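Local coordinates for IMC sub-compartment protein ISP1 (Toxoplasma gondii, PDB 4CHM) that belongs to the inner membrane complex sub-compartment proteins critical for parasite replication, adopts a pleckstrin homology fold and probably acts in daughter-cell formation by endodyogeny, at residues K66-T71 with S89-H94. Numbering follows the deposited sequence.
Sequences KALLHT and SCVALH. With SO4 (sulfate ion), chain E.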
# COMPACT_ATOMS: atom_id res chain seq x y z
N LYS A 66 -10.97 -4.45 -0.84
CA LYS A 66 -11.42 -5.64 -1.51
C LYS A 66 -10.22 -6.47 -2.01
O LYS A 66 -10.27 -7.69 -2.01
CB LYS A 66 -12.29 -5.21 -2.69
CG LYS A 66 -13.02 -6.32 -3.42
CD LYS A 66 -13.75 -5.72 -4.63
CE LYS A 66 -13.82 -6.68 -5.81
NZ LYS A 66 -14.38 -7.99 -5.40
N ALA A 67 -9.16 -5.80 -2.43
CA ALA A 67 -8.03 -6.49 -3.10
C ALA A 67 -6.78 -5.62 -3.07
O ALA A 67 -6.88 -4.40 -3.08
CB ALA A 67 -8.39 -6.82 -4.55
N LEU A 68 -5.62 -6.21 -3.18
CA LEU A 68 -4.43 -5.46 -3.39
C LEU A 68 -3.87 -5.74 -4.74
O LEU A 68 -3.61 -6.85 -5.06
CB LEU A 68 -3.40 -5.70 -2.31
CG LEU A 68 -3.79 -5.53 -0.87
CD1 LEU A 68 -3.00 -6.44 0.00
CD2 LEU A 68 -3.75 -4.11 -0.39
N LEU A 69 -3.67 -4.69 -5.52
CA LEU A 69 -3.03 -4.80 -6.81
C LEU A 69 -1.52 -4.62 -6.63
O LEU A 69 -1.07 -3.58 -6.18
CB LEU A 69 -3.56 -3.71 -7.73
CG LEU A 69 -5.08 -3.52 -7.83
CD1 LEU A 69 -5.50 -2.61 -8.97
CD2 LEU A 69 -5.77 -4.85 -7.93
N HIS A 70 -0.74 -5.66 -6.91
CA HIS A 70 0.71 -5.58 -6.78
C HIS A 70 1.55 -6.04 -7.98
O HIS A 70 2.64 -5.56 -8.15
CB HIS A 70 1.17 -6.27 -5.51
CG HIS A 70 0.81 -7.71 -5.45
ND1 HIS A 70 1.72 -8.72 -5.65
CD2 HIS A 70 -0.38 -8.32 -5.23
CE1 HIS A 70 1.12 -9.88 -5.53
NE2 HIS A 70 -0.15 -9.67 -5.29
N THR A 71 1.06 -6.99 -8.75
CA THR A 71 1.79 -7.47 -9.92
C THR A 71 1.76 -6.46 -11.05
O THR A 71 0.82 -5.69 -11.18
CB THR A 71 1.27 -8.82 -10.46
OG1 THR A 71 0.04 -8.62 -11.15
CG2 THR A 71 1.09 -9.85 -9.34
N SER A 89 7.55 -0.86 -6.88
CA SER A 89 7.41 -0.44 -5.48
C SER A 89 5.98 -0.04 -5.08
O SER A 89 5.77 0.47 -3.99
CB SER A 89 8.38 0.70 -5.17
OG SER A 89 9.71 0.25 -5.36
N CYS A 90 5.00 -0.27 -5.96
CA CYS A 90 3.64 0.20 -5.72
C CYS A 90 2.66 -0.93 -5.29
O CYS A 90 2.67 -2.02 -5.85
CB CYS A 90 3.13 0.89 -6.96
SG CYS A 90 1.42 1.39 -6.89
N VAL A 91 1.82 -0.65 -4.30
CA VAL A 91 0.61 -1.42 -4.10
C VAL A 91 -0.59 -0.48 -4.19
O VAL A 91 -0.64 0.56 -3.50
CB VAL A 91 0.55 -2.12 -2.72
CG1 VAL A 91 -0.58 -3.11 -2.69
CG2 VAL A 91 1.88 -2.80 -2.38
N ALA A 92 -1.58 -0.87 -4.98
CA ALA A 92 -2.86 -0.12 -5.01
C ALA A 92 -3.91 -0.81 -4.19
O ALA A 92 -4.12 -2.02 -4.33
CB ALA A 92 -3.34 0.06 -6.44
N LEU A 93 -4.63 -0.04 -3.38
CA LEU A 93 -5.77 -0.55 -2.66
C LEU A 93 -6.99 -0.46 -3.53
O LEU A 93 -7.46 0.64 -3.86
CB LEU A 93 -6.03 0.26 -1.38
CG LEU A 93 -4.83 0.64 -0.52
CD1 LEU A 93 -5.32 1.60 0.56
CD2 LEU A 93 -4.18 -0.61 0.09
N HIS A 94 -7.51 -1.61 -3.89
CA HIS A 94 -8.75 -1.69 -4.61
C HIS A 94 -9.87 -1.70 -3.58
O HIS A 94 -9.96 -2.59 -2.79
CB HIS A 94 -8.79 -2.97 -5.46
CG HIS A 94 -9.96 -3.07 -6.37
ND1 HIS A 94 -10.43 -4.26 -6.83
CD2 HIS A 94 -10.74 -2.12 -6.91
CE1 HIS A 94 -11.47 -4.05 -7.61
NE2 HIS A 94 -11.68 -2.75 -7.68
S SO4 E . -2.65 -12.32 -5.84
O1 SO4 E . -1.91 -13.54 -6.25
O2 SO4 E . -2.83 -11.47 -7.00
O3 SO4 E . -1.88 -11.61 -4.79
O4 SO4 E . -3.95 -12.69 -5.28
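Ala67 through Leu69 pair with His94 back to Ala92 as antiparallel strands, whose segment axes run at 162° and approach to 4.8 Å. Two hydrogen-bonded pairs, Ala67 with His94 and Leu69 with Ala92, bracket the non-hydrogen-bonded pair Leu68–Leu93. Leu69 and Ala92 exchange both bonds: Leu69 N reaches Ala92 O at 3.0 Å with 165° at the hydrogen, and the reciprocal bond is equally short. The ladder ends in a classic beta bulge, for His94 O accepts Lys66 N at 2.9 Å and, weakly, Ala67 N, so that two residues of one strand face a single residue of the other.

On one face Leu68 sits beside Leu93, pointing the same way, with CD2 of Leu68 3.6 Å from CD2 of Leu93. Val91 meets the same leucine obliquely through CG1, which lies 3.8 Å from Leu68 CB. The reverse face carries Ala67, Leu69, Ala92 and His94. Here, with CG of His94 turned opposite its own backbone N (chi1 -173°), the side chain lies beside that of Lys66, both pointing the same way; Ala67 CB approaches the edge of the His94 ring, whereas Lys66 CE arrives obliquely, 4.0 Å from ring atom CE1. Beyond the paired residues, His70 NE2 donates a nearly straight bond to O3 of a sulfate ion, probably from the crystallisation liquor, which Gln74 and Lys120 also bind.

Within the pleckstrin homology fold, strand 65-69 is an outermost strand of the chain's antiparallel sheet, and strand 90-95 joins it to strand 101-105. Helix 109-125 packs against the Leu68 and Val91 face through Leu119 and Val116, while Leu75 of helix 72-76 rests on Leu69 and Ala92 across the sheet.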